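Local atomic coordinates of hypothetical protein (PDB entry 4GL6), a protein that is of unknown function, a DUF5037-family protein of a gut bacterium, in which a long helix leads from one small beta-sheet to another. Residues I10-Y13 and L14-Y18; D73-G76 and Q77-A81; K82-E85 and S86-E90; I106-E109 and E110-D113; M162-E165 and V166-K170. All blocks are in the same frame, centred on the assembly; numbering follows the deposited sequence.

Contact 1. Residues I10-Y13 and L14-Y18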
# COMPACT_ATOMS: atom_id res chain seq x y z
N ILE A 10 4.60 -17.10 13.13
CA ILE A 10 3.91 -15.88 12.69
C ILE A 10 2.52 -16.21 12.14
O ILE A 10 1.55 -15.54 12.50
CB ILE A 10 4.72 -15.09 11.63
CG1 ILE A 10 6.03 -14.57 12.24
CG2 ILE A 10 3.93 -13.89 11.10
CD1 ILE A 10 7.04 -14.05 11.25
N GLU A 11 2.44 -17.22 11.28
CA GLU A 11 1.16 -17.69 10.72
C GLU A 11 0.18 -18.10 11.85
O GLU A 11 -1.01 -17.73 11.81
CB GLU A 11 1.37 -18.86 9.73
CG GLU A 11 1.98 -18.46 8.38
CD GLU A 11 2.41 -19.65 7.50
OE1 GLU A 11 2.20 -20.83 7.86
OE2 GLU A 11 2.97 -19.40 6.41
N THR A 12 0.68 -18.83 12.85
CA THR A 12 -0.14 -19.28 13.98
C THR A 12 -0.66 -18.10 14.80
O THR A 12 -1.83 -18.09 15.19
CB THR A 12 0.62 -20.26 14.89
OG1 THR A 12 1.03 -21.38 14.11
CG2 THR A 12 -0.25 -20.76 16.06
N TYR A 13 0.21 -17.12 15.05
CA TYR A 13 -0.20 -15.92 15.79
C TYR A 13 -1.32 -15.16 15.06
O TYR A 13 -2.35 -14.86 15.67
CB TYR A 13 1.00 -14.99 16.08
CG TYR A 13 0.55 -13.57 16.34
CD1 TYR A 13 -0.03 -13.22 17.56
CD2 TYR A 13 0.63 -12.60 15.34
CE1 TYR A 13 -0.49 -11.92 17.78
CE2 TYR A 13 0.16 -11.31 15.55
CZ TYR A 13 -0.39 -10.97 16.77
OH TYR A 13 -0.82 -9.68 16.97
N LEU A 14 -1.10 -14.82 13.79
CA LEU A 14 -2.07 -14.07 12.98
C LEU A 14 -3.44 -14.73 12.91
O LEU A 14 -4.47 -14.05 13.07
CB LEU A 14 -1.52 -13.79 11.57
CG LEU A 14 -0.37 -12.78 11.48
CD1 LEU A 14 0.27 -12.71 10.10
CD2 LEU A 14 -0.87 -11.39 11.83
N GLN A 15 -3.45 -16.06 12.73
CA GLN A 15 -4.70 -16.82 12.70
C GLN A 15 -5.42 -16.78 14.05
O GLN A 15 -6.62 -16.51 14.09
CB GLN A 15 -4.47 -18.27 12.24
CG GLN A 15 -5.73 -19.14 12.27
CD GLN A 15 -5.60 -20.42 11.47
OE1 GLN A 15 -4.50 -20.91 11.22
NE2 GLN A 15 -6.74 -20.98 11.09
N GLU A 16 -4.68 -17.03 15.13
CA GLU A 16 -5.22 -16.95 16.49
C GLU A 16 -5.71 -15.54 16.83
O GLU A 16 -6.73 -15.40 17.49
CB GLU A 16 -4.20 -17.40 17.55
CG GLU A 16 -3.96 -18.91 17.59
CD GLU A 16 -2.91 -19.35 18.62
OE1 GLU A 16 -2.19 -18.48 19.17
OE2 GLU A 16 -2.81 -20.56 18.89
N GLU A 17 -5.01 -14.51 16.37
CA GLU A 17 -5.38 -13.12 16.67
C GLU A 17 -6.56 -12.59 15.85
O GLU A 17 -7.33 -11.78 16.38
CB GLU A 17 -4.16 -12.19 16.49
CG GLU A 17 -4.30 -10.75 17.02
CD GLU A 17 -4.41 -10.63 18.54
OE1 GLU A 17 -4.16 -11.62 19.27
OE2 GLU A 17 -4.73 -9.53 19.01
N TYR A 18 -6.72 -13.04 14.60
CA TYR A 18 -7.73 -12.46 13.69
C TYR A 18 -8.81 -13.36 13.05
O TYR A 18 -9.66 -12.85 12.32
CB TYR A 18 -6.98 -11.65 12.60
CG TYR A 18 -6.09 -10.55 13.16
CD1 TYR A 18 -6.64 -9.52 13.92
CD2 TYR A 18 -4.72 -10.53 12.92
CE1 TYR A 18 -5.85 -8.50 14.44
CE2 TYR A 18 -3.91 -9.50 13.44
CZ TYR A 18 -4.50 -8.49 14.20
OH TYR A 18 -3.76 -7.47 14.73
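Tyr13 and Glu17, one helical turn apart, lie alongside each other and point the same way, the carboxylate turned only 17° from the plane of the phenol ring. Glu17 CB stands over a face of Tyr13, 4.2 Å from the ring centroid, in a CH-pi contact. With CG anti to the backbone N (chi1 -169°), Glu17 brings that atom to 3.6 Å from Tyr13 OH, and a bend at chi2 (67°) turns the carboxylate back alongside the ring. The same CG sits 3.6 Å above the centre of the Tyr18 ring, so the aliphatic part of Glu17 is held between two tyrosines. Leu14 reaches this group with one methyl: CD2 meets Tyr13 CE2 at 3.9 Å and lies in plane at the edge of the Tyr18 ring. Leu14 CD1 instead turns back to Ile10 CG2, 4.0 Å away, the two side chains pointing the same way. Both phenol oxygens, Tyr13 OH and Tyr18 OH, are hydrogen-bonded to Asp73 OD2, which fixes where the two rings end. On the solvent side Thr12 CG2 touches the extended Glu16 chain at OE2 (3.8 Å), while Thr12 OG1 bonds back to Ile8 O. The arrangement is that of an amphipathic helix: Ile10, Tyr13 and Leu14 of helix 6-18 face the antiparallel sheet, touching Tyr58, and Leu14 also packs on Phe22 and Cys44.

Contact 2. Residues D73-G76 and Q77-A81; sequences DGYG and QRLLA
The start of helix 75-95 is set by an Asx turn and a glycine N-cap, and its first full turn lays Leu79 across the ring of Tyr75. Leu79 CG lies over one face, 4.2 Å from the ring centroid and displaced toward the rim, a CH-pi contact. From there the two methyls spread along the ring: CD2 comes to 3.7 Å from Tyr75 CZ, and CD1 to 4.0 Å from Tyr75 CE2. What makes the overlap possible is the first torsion of Tyr75 (chi1 -166°), which sets the ring opposite the backbone N and leans it along the helix toward the next turn. The Asx turn is closed by Tyr75 N, which gives its hydrogen to Asp73 OD1 at 3.0 Å in a nearly straight bond, reaching the oxygen from above the carboxylate plane. Gly74 holds the N-cap with a positive phi of 75°, and its carbonyl opens the helical ladder, Gly74 O accepting from Arg78 N at 3.1 Å. Gln77 CB also rests on Gly74 O (3.3 Å), while its amide oxygen OE1 bonds to Ile107 N. Tyr75 OH is hydrogen-bonded to Glu20, and Phe22 meets the ring edge-to-face. A serine at Tyr75 would probably leave Leu79 without the flat surface it lies on and Glu20 without its phenol partner. Beyond Tyr75, the guanidinium of Arg78 leads away from this turn to salt bridges with Asp49 and Glu85.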
# COMPACT_ATOMS: atom_id res chain seq x y z
N ASP A 73 2.35 -6.18 14.20
CA ASP A 73 1.92 -7.18 13.19
C ASP A 73 1.55 -6.67 11.80
O ASP A 73 1.50 -7.46 10.84
CB ASP A 73 0.81 -8.11 13.73
CG ASP A 73 -0.52 -7.40 14.04
OD1 ASP A 73 -0.84 -6.32 13.49
OD2 ASP A 73 -1.28 -8.00 14.84
N GLY A 74 1.27 -5.37 11.72
CA GLY A 74 0.95 -4.71 10.47
C GLY A 74 -0.42 -4.94 9.89
O GLY A 74 -0.67 -4.45 8.80
N TYR A 75 -1.30 -5.64 10.61
CA TYR A 75 -2.60 -6.02 10.05
C TYR A 75 -3.60 -4.90 10.03
O TYR A 75 -4.36 -4.78 9.07
CB TYR A 75 -3.20 -7.29 10.69
CG TYR A 75 -4.37 -7.86 9.89
CD1 TYR A 75 -4.21 -8.21 8.54
CD2 TYR A 75 -5.64 -8.04 10.46
CE1 TYR A 75 -5.26 -8.71 7.79
CE2 TYR A 75 -6.70 -8.55 9.71
CZ TYR A 75 -6.50 -8.88 8.37
OH TYR A 75 -7.50 -9.40 7.58
N GLY A 76 -3.63 -4.08 11.09
CA GLY A 76 -4.54 -2.91 11.13
C GLY A 76 -4.22 -1.97 9.98
O GLY A 76 -5.11 -1.46 9.28
N GLN A 77 -2.93 -1.79 9.79
CA GLN A 77 -2.35 -1.04 8.70
C GLN A 77 -2.84 -1.58 7.34
O GLN A 77 -3.22 -0.80 6.46
CB GLN A 77 -0.83 -1.16 8.81
CG GLN A 77 -0.02 -0.14 8.07
CD GLN A 77 1.45 -0.23 8.45
OE1 GLN A 77 1.95 0.52 9.31
NE2 GLN A 77 2.12 -1.20 7.87
N ARG A 78 -2.81 -2.90 7.17
CA ARG A 78 -3.26 -3.56 5.93
C ARG A 78 -4.73 -3.32 5.64
O ARG A 78 -5.10 -3.09 4.49
CB ARG A 78 -2.97 -5.08 5.95
CG ARG A 78 -3.60 -5.91 4.83
CD ARG A 78 -3.19 -5.40 3.45
NE ARG A 78 -4.20 -5.65 2.44
CZ ARG A 78 -4.29 -5.02 1.26
NH1 ARG A 78 -3.45 -4.05 0.92
NH2 ARG A 78 -5.27 -5.33 0.43
N LEU A 79 -5.56 -3.42 6.67
CA LEU A 79 -6.99 -3.18 6.53
C LEU A 79 -7.26 -1.74 6.06
O LEU A 79 -8.19 -1.52 5.27
CB LEU A 79 -7.73 -3.46 7.84
CG LEU A 79 -7.70 -4.90 8.36
CD1 LEU A 79 -8.32 -4.94 9.77
CD2 LEU A 79 -8.40 -5.84 7.41
N LEU A 80 -6.46 -0.77 6.54
CA LEU A 80 -6.59 0.62 6.10
C LEU A 80 -6.16 0.73 4.61
O LEU A 80 -6.86 1.37 3.82
CB LEU A 80 -5.83 1.60 7.03
CG LEU A 80 -6.42 1.91 8.42
CD1 LEU A 80 -5.43 2.70 9.28
CD2 LEU A 80 -7.73 2.68 8.36
N ALA A 81 -5.06 0.08 4.23
CA ALA A 81 -4.61 -0.00 2.83
C ALA A 81 -5.67 -0.62 1.93
O ALA A 81 -5.92 -0.10 0.85
CB ALA A 81 -3.29 -0.79 2.67

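Contact 3. Residues K82-E85 and S86-E90; sequences KQME and SMIEE
Glu85 O accepts the backbone hydrogen of Glu89 N at 2.8 Å, the shortest of four such bonds that tie residues 82-85 to the following turn. Glu89 CB settles against the same carbonyl oxygen, 3.3 Å from Glu85 O, yet the two carboxylates stay apart, with Glu85 OE1 and Glu89 OE1 6.9 Å from each other. Each acid has its own partners: Glu85 OE2 is shared by a salt bridge from Arg78 and a hydrogen bond from Gly103 N, whereas Glu89 OE2 bonds to Tyr99 OH. The positive charge of Arg78 is likely to favour the charged form of the buried Glu85. A glycerol, probably from the crystallisation liquor, lies beside Glu89. On another side of the helix Met87, present as selenomethionine, folds back on the preceding turn. Its chain runs extended to SE and then bends at chi3 (-90°), which brings the methyl CE over the Gln83 backbone and 3.8 Å from Gln83 CB. The Gln83 amide is engaged with other groups, its NE2 bonded to the carbonyls of Leu79 and Ser120. Ile88 CG1 lies 3.4 Å from Met84 O, and its CD1 tip makes a looser contact, 4.3 Å, with CG of Met84, also selenomethionine. Met84 and Ile88 thus form a ridge that packs on Ala142 and Tyr167. This is the apolar face of an amphipathic helix, the middle of helix 75-95, which packs on both strand 140-147 of the mixed sheet and helix 156-171.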
# COMPACT_ATOMS: atom_id res chain seq x y z
N LYS A 82 -6.31 -1.71 2.39
CA LYS A 82 -7.38 -2.38 1.63
C LYS A 82 -8.51 -1.40 1.27
O LYS A 82 -9.03 -1.39 0.13
CB LYS A 82 -7.93 -3.61 2.40
CG LYS A 82 -8.98 -4.48 1.69
CD LYS A 82 -9.33 -5.71 2.51
CE LYS A 82 -10.50 -6.50 1.92
NZ LYS A 82 -10.27 -6.90 0.51
N GLN A 83 -8.87 -0.55 2.23
CA GLN A 83 -9.91 0.47 2.02
C GLN A 83 -9.47 1.56 1.07
O GLN A 83 -10.27 2.02 0.26
CB GLN A 83 -10.38 1.06 3.35
CG GLN A 83 -11.31 0.12 4.07
CD GLN A 83 -11.39 0.44 5.53
OE1 GLN A 83 -12.31 1.13 5.98
NE2 GLN A 83 -10.39 -0.00 6.27
N MSE A 84 -8.22 1.99 1.18
CA MSE A 84 -7.65 3.02 0.28
C MSE A 84 -7.66 2.49 -1.18
O MSE A 84 -8.11 3.17 -2.10
CB MSE A 84 -6.24 3.45 0.72
CG MSE A 84 -5.79 4.77 0.10
SE MSE A 84 -3.90 5.06 0.31
CE MSE A 84 -3.67 6.82 -0.49
N GLU A 85 -7.20 1.26 -1.34
CA GLU A 85 -7.22 0.54 -2.61
C GLU A 85 -8.63 0.46 -3.19
O GLU A 85 -8.84 0.75 -4.37
CB GLU A 85 -6.64 -0.87 -2.43
CG GLU A 85 -5.13 -0.85 -2.17
CD GLU A 85 -4.56 -2.14 -1.63
OE1 GLU A 85 -5.24 -3.20 -1.64
OE2 GLU A 85 -3.39 -2.10 -1.18
N SER A 86 -9.58 0.09 -2.35
CA SER A 86 -10.97 -0.06 -2.76
C SER A 86 -11.56 1.25 -3.31
O SER A 86 -12.18 1.26 -4.38
CB SER A 86 -11.81 -0.58 -1.59
OG SER A 86 -13.11 -0.88 -2.02
N MSE A 87 -11.37 2.34 -2.57
CA MSE A 87 -11.86 3.68 -2.95
C MSE A 87 -11.21 4.19 -4.26
O MSE A 87 -11.88 4.83 -5.08
CB MSE A 87 -11.67 4.68 -1.80
CG MSE A 87 -12.60 4.44 -0.60
SE MSE A 87 -12.24 5.64 0.96
CE MSE A 87 -10.95 4.57 1.95
N ILE A 88 -9.93 3.90 -4.46
CA ILE A 88 -9.26 4.26 -5.71
C ILE A 88 -9.76 3.36 -6.85
O ILE A 88 -10.03 3.86 -7.95
CB ILE A 88 -7.73 4.20 -5.57
CG1 ILE A 88 -7.29 5.28 -4.57
CG2 ILE A 88 -7.06 4.46 -6.91
CD1 ILE A 88 -5.84 5.22 -4.21
N GLU A 89 -9.95 2.06 -6.57
CA GLU A 89 -10.44 1.10 -7.58
C GLU A 89 -11.78 1.51 -8.20
O GLU A 89 -11.98 1.28 -9.39
CB GLU A 89 -10.47 -0.34 -7.05
CG GLU A 89 -10.65 -1.39 -8.16
CD GLU A 89 -10.33 -2.82 -7.74
OE1 GLU A 89 -10.07 -3.10 -6.55
OE2 GLU A 89 -10.35 -3.70 -8.63
N GLU A 90 -12.65 2.14 -7.41
CA GLU A 90 -13.92 2.69 -7.93
C GLU A 90 -13.71 3.60 -9.15
O GLU A 90 -14.53 3.61 -10.05
CB GLU A 90 -14.70 3.41 -6.83
CG GLU A 90 -15.32 2.44 -5.83
CD GLU A 90 -15.77 3.09 -4.52
OE1 GLU A 90 -15.53 4.31 -4.27
OE2 GLU A 90 -16.39 2.36 -3.71

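Contact 4. Residues I106-E109 and E110-D113; sequences IIPE and EWQD
Pro108 sets its CG over the six-membered ring of Trp111, 4.2 Å from the centroid and 20° off the ring normal, the two side chains crossing at a slant. This CH-pi contact is the close side of the turn: Pro108 CD reaches Trp111 CE3 at 3.7 Å, while Ile107 CG2, coming in at about a right angle, touches Trp111 CB at 3.7 Å. Helix 122-129 adjoins the same indole through Tyr125, Leu128 and Cys129. The segment is a single turn in the loop between strand 99-104 and helix 116-119; residues 110-113 have helical backbone angles without the regular helical bonds. Trp111 N bonds to Pro108 O (2.9 Å) and Gln112 N to Glu109 O (3.1 Å), each spanning three residues, with only a weak bond from Gln112 N to Pro108 O. Gln112 adds a side-chain clasp, its extended chain directing NE2 back to Ile107 O at 3.3 Å, with the acceptor in the amide plane and the N-H nearly straight at 168°. With an alanine in place of Gln112, Ile107 O would probably lose this amide donor, leaving that end of the turn less firmly tied. The solvent side is looser: the exposed Glu110, bent at chi2 (91°), adds just a touch of OE1 on Pro108 (3.7 Å to CB), and Glu109 extends outward with its OE1 still 5.2 Å from Glu110 OE2, two like charges kept apart.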
# COMPACT_ATOMS: atom_id res chain seq x y z
N ILE A 106 1.24 3.85 6.54
CA ILE A 106 2.15 3.52 7.65
C ILE A 106 1.64 4.12 8.96
O ILE A 106 1.58 5.34 9.10
CB ILE A 106 3.57 4.07 7.38
CG1 ILE A 106 4.19 3.38 6.13
CG2 ILE A 106 4.45 3.91 8.62
CD1 ILE A 106 4.46 1.89 6.26
N ILE A 107 1.29 3.25 9.90
CA ILE A 107 0.81 3.63 11.23
C ILE A 107 2.03 3.84 12.13
O ILE A 107 2.81 2.90 12.29
CB ILE A 107 -0.02 2.50 11.87
CG1 ILE A 107 -1.25 2.19 11.03
CG2 ILE A 107 -0.44 2.85 13.29
CD1 ILE A 107 -2.18 3.37 10.78
N PRO A 108 2.22 5.05 12.70
CA PRO A 108 3.39 5.31 13.56
C PRO A 108 3.32 4.63 14.94
O PRO A 108 2.22 4.28 15.42
CB PRO A 108 3.38 6.84 13.70
CG PRO A 108 1.93 7.22 13.55
CD PRO A 108 1.31 6.21 12.63
N GLU A 109 4.50 4.46 15.57
CA GLU A 109 4.66 3.79 16.87
C GLU A 109 3.57 4.17 17.87
O GLU A 109 2.96 3.29 18.47
CB GLU A 109 6.05 4.07 17.47
CG GLU A 109 6.38 3.25 18.72
CD GLU A 109 7.78 3.51 19.27
OE1 GLU A 109 8.29 4.65 19.17
OE2 GLU A 109 8.36 2.56 19.83
N GLU A 110 3.29 5.48 17.97
CA GLU A 110 2.29 6.04 18.90
C GLU A 110 0.91 5.38 18.80
O GLU A 110 0.27 5.20 19.82
CB GLU A 110 2.08 7.57 18.71
CG GLU A 110 3.31 8.49 18.87
CD GLU A 110 4.07 8.74 17.57
OE1 GLU A 110 3.43 9.13 16.58
OE2 GLU A 110 5.32 8.57 17.55
N TRP A 111 0.48 5.01 17.59
CA TRP A 111 -0.85 4.40 17.35
C TRP A 111 -0.90 2.89 17.26
O TRP A 111 -2.00 2.33 17.21
CB TRP A 111 -1.50 4.98 16.10
CG TRP A 111 -1.56 6.49 16.07
CD1 TRP A 111 -1.43 7.38 17.13
CD2 TRP A 111 -1.87 7.33 14.91
NE1 TRP A 111 -1.56 8.67 16.71
CE2 TRP A 111 -1.83 8.71 15.40
CE3 TRP A 111 -2.14 7.09 13.57
CZ2 TRP A 111 -2.06 9.80 14.56
CZ3 TRP A 111 -2.38 8.20 12.73
CH2 TRP A 111 -2.34 9.51 13.23
N GLN A 112 0.25 2.23 17.30
CA GLN A 112 0.29 0.77 17.18
C GLN A 112 -0.45 0.02 18.28
O GLN A 112 -0.97 -1.06 18.03
CB GLN A 112 1.72 0.28 17.06
CG GLN A 112 2.28 0.68 15.70
CD GLN A 112 3.75 0.45 15.55
OE1 GLN A 112 4.41 -0.19 16.36
NE2 GLN A 112 4.29 1.04 14.51
N ASP A 113 -0.54 0.61 19.47
CA ASP A 113 -1.30 0.03 20.58
C ASP A 113 -2.81 0.11 20.39
O ASP A 113 -3.51 -0.65 21.06
CB ASP A 113 -0.93 0.69 21.91
CG ASP A 113 0.51 0.39 22.35
OD1 ASP A 113 1.22 -0.43 21.72
OD2 ASP A 113 0.92 1.01 23.36

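Contact 5. Residues M162-E165 and V166-K170; sequences MYEE and VYRDK
Extended through its first two torsions and then bent at chi3 (59°), the Arg168 chain folds its guanidinium back over the preceding turn, one face toward Glu164 O and Glu165 CA. Asp169 has its CG opposite the carbonyl carbon (chi1 -53°), which points the carboxylate back at Glu165 and within reach of the arginine. Arg168 then grips Asp169 side-on with two nitrogens: NE to OD1 and NH2 to OD2, both at 3.0 Å. The grip is not coplanar, since both oxygens are tilted out of the guanidinium plane. Asp169 OD2 also touches Glu165 CG at 3.4 Å, and Glu165 OE2 comes within 4.1 Å of OD2, so the salt bridge is likely to ease a repulsion between the two acids. Glu164 contributes mainly its chain, CG lying 3.7 Å from Arg168 NH1; its OE2, 4.4 Å from that nitrogen, is too far for a salt bridge, and its carboxylate is turned 47° from the guanidinium. Toward the interior, Tyr167 presents its ring edge to the preceding turn, CD1 lying 3.7 Å from Tyr163 O, and its hydroxyl bonds to Leu176 O. Tyr163 and Tyr167 both pack on Leu177, leaving the charged cluster on the outer side. Helix 156-171, widened to a pi-type turn at 166-170, is the crossover helix of a beta-alpha-beta unit joining parallel strands 140-147 and 175-182.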
# COMPACT_ATOMS: atom_id res chain seq x y z
N MSE A 162 -12.38 11.88 -11.93
CA MSE A 162 -12.67 10.74 -11.03
C MSE A 162 -11.64 10.63 -9.91
O MSE A 162 -12.01 10.35 -8.76
CB MSE A 162 -12.73 9.40 -11.79
CG MSE A 162 -13.99 9.18 -12.62
SE MSE A 162 -14.08 7.40 -13.41
CE MSE A 162 -12.36 7.39 -14.34
N TYR A 163 -10.36 10.83 -10.23
CA TYR A 163 -9.31 10.74 -9.21
C TYR A 163 -9.45 11.89 -8.22
O TYR A 163 -9.46 11.66 -7.01
CB TYR A 163 -7.89 10.67 -9.82
CG TYR A 163 -7.67 9.56 -10.85
CD1 TYR A 163 -8.42 8.37 -10.83
CD2 TYR A 163 -6.65 9.67 -11.80
CE1 TYR A 163 -8.20 7.37 -11.77
CE2 TYR A 163 -6.41 8.65 -12.72
CZ TYR A 163 -7.19 7.51 -12.70
OH TYR A 163 -6.99 6.49 -13.61
N GLU A 164 -9.63 13.11 -8.75
CA GLU A 164 -9.90 14.32 -7.95
C GLU A 164 -11.06 14.06 -6.94
O GLU A 164 -10.93 14.37 -5.75
CB GLU A 164 -10.20 15.50 -8.89
CG GLU A 164 -10.13 16.92 -8.34
CD GLU A 164 -10.17 17.97 -9.47
OE1 GLU A 164 -9.22 18.79 -9.61
OE2 GLU A 164 -11.10 17.93 -10.29
N GLU A 165 -12.14 13.43 -7.41
CA GLU A 165 -13.29 13.08 -6.56
C GLU A 165 -12.93 12.08 -5.45
O GLU A 165 -13.39 12.25 -4.31
CB GLU A 165 -14.50 12.59 -7.39
CG GLU A 165 -15.62 11.96 -6.54
CD GLU A 165 -17.02 11.96 -7.14
OE1 GLU A 165 -17.24 12.45 -8.27
OE2 GLU A 165 -17.93 11.46 -6.42
N VAL A 166 -12.17 11.04 -5.78
CA VAL A 166 -11.76 10.04 -4.76
C VAL A 166 -10.92 10.74 -3.67
O VAL A 166 -11.24 10.66 -2.48
CB VAL A 166 -10.98 8.88 -5.39
CG1 VAL A 166 -10.39 7.96 -4.32
CG2 VAL A 166 -11.88 8.09 -6.32
N TYR A 167 -9.90 11.46 -4.09
CA TYR A 167 -9.01 12.17 -3.15
C TYR A 167 -9.67 13.30 -2.35
O TYR A 167 -9.38 13.47 -1.17
CB TYR A 167 -7.69 12.58 -3.85
CG TYR A 167 -6.68 11.44 -3.91
CD1 TYR A 167 -6.91 10.31 -4.70
CD2 TYR A 167 -5.51 11.46 -3.14
CE1 TYR A 167 -5.99 9.26 -4.75
CE2 TYR A 167 -4.59 10.41 -3.19
CZ TYR A 167 -4.84 9.31 -3.98
OH TYR A 167 -3.93 8.28 -4.01
N ARG A 168 -10.59 14.03 -2.95
CA ARG A 168 -11.31 15.10 -2.23
C ARG A 168 -12.45 14.59 -1.33
O ARG A 168 -12.50 14.90 -0.15
CB ARG A 168 -11.87 16.11 -3.22
CG ARG A 168 -12.58 17.31 -2.59
CD ARG A 168 -13.27 18.18 -3.62
NE ARG A 168 -14.30 17.45 -4.39
CZ ARG A 168 -14.27 17.17 -5.71
NH1 ARG A 168 -13.27 17.56 -6.52
NH2 ARG A 168 -15.29 16.49 -6.24
N ASP A 169 -13.36 13.82 -1.92
CA ASP A 169 -14.59 13.39 -1.23
C ASP A 169 -14.51 12.09 -0.45
O ASP A 169 -15.21 11.96 0.56
CB ASP A 169 -15.76 13.29 -2.25
CG ASP A 169 -15.96 14.57 -3.07
OD1 ASP A 169 -15.77 15.69 -2.52
OD2 ASP A 169 -16.27 14.47 -4.27
N LYS A 170 -13.69 11.14 -0.90
CA LYS A 170 -13.62 9.80 -0.29
C LYS A 170 -12.49 9.67 0.73
O LYS A 170 -12.73 9.18 1.83
CB LYS A 170 -13.53 8.69 -1.36
CG LYS A 170 -14.69 8.64 -2.38
CD LYS A 170 -16.05 8.24 -1.81
CE LYS A 170 -17.16 8.46 -2.84
NZ LYS A 170 -18.52 8.23 -2.29

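In the fold
The five contacts follow one another along the chain without interleaving. Contacts 2 and 3 are successive parts of helix 75-95, their centres about 14 Å apart and joined by the Arg78-Glu85 salt bridge. Asp73, just before the helix starts, meets contact 1, on helix 6-18 against the antiparallel sheet; Gln77 and Leu80 meet contact 4, the loop turn. The middle of the helix touches contact 5 on helix 156-171, where Met84 and Ile88 meet Tyr167 beside the mixed sheet. Contacts 1 and 5, about 35 Å apart between centres, lie on opposite sides of the chain's centre; helix 75-95, following strand 69-70 of the antiparallel sheet and leading to strand 99-104 of the mixed sheet, connects the two.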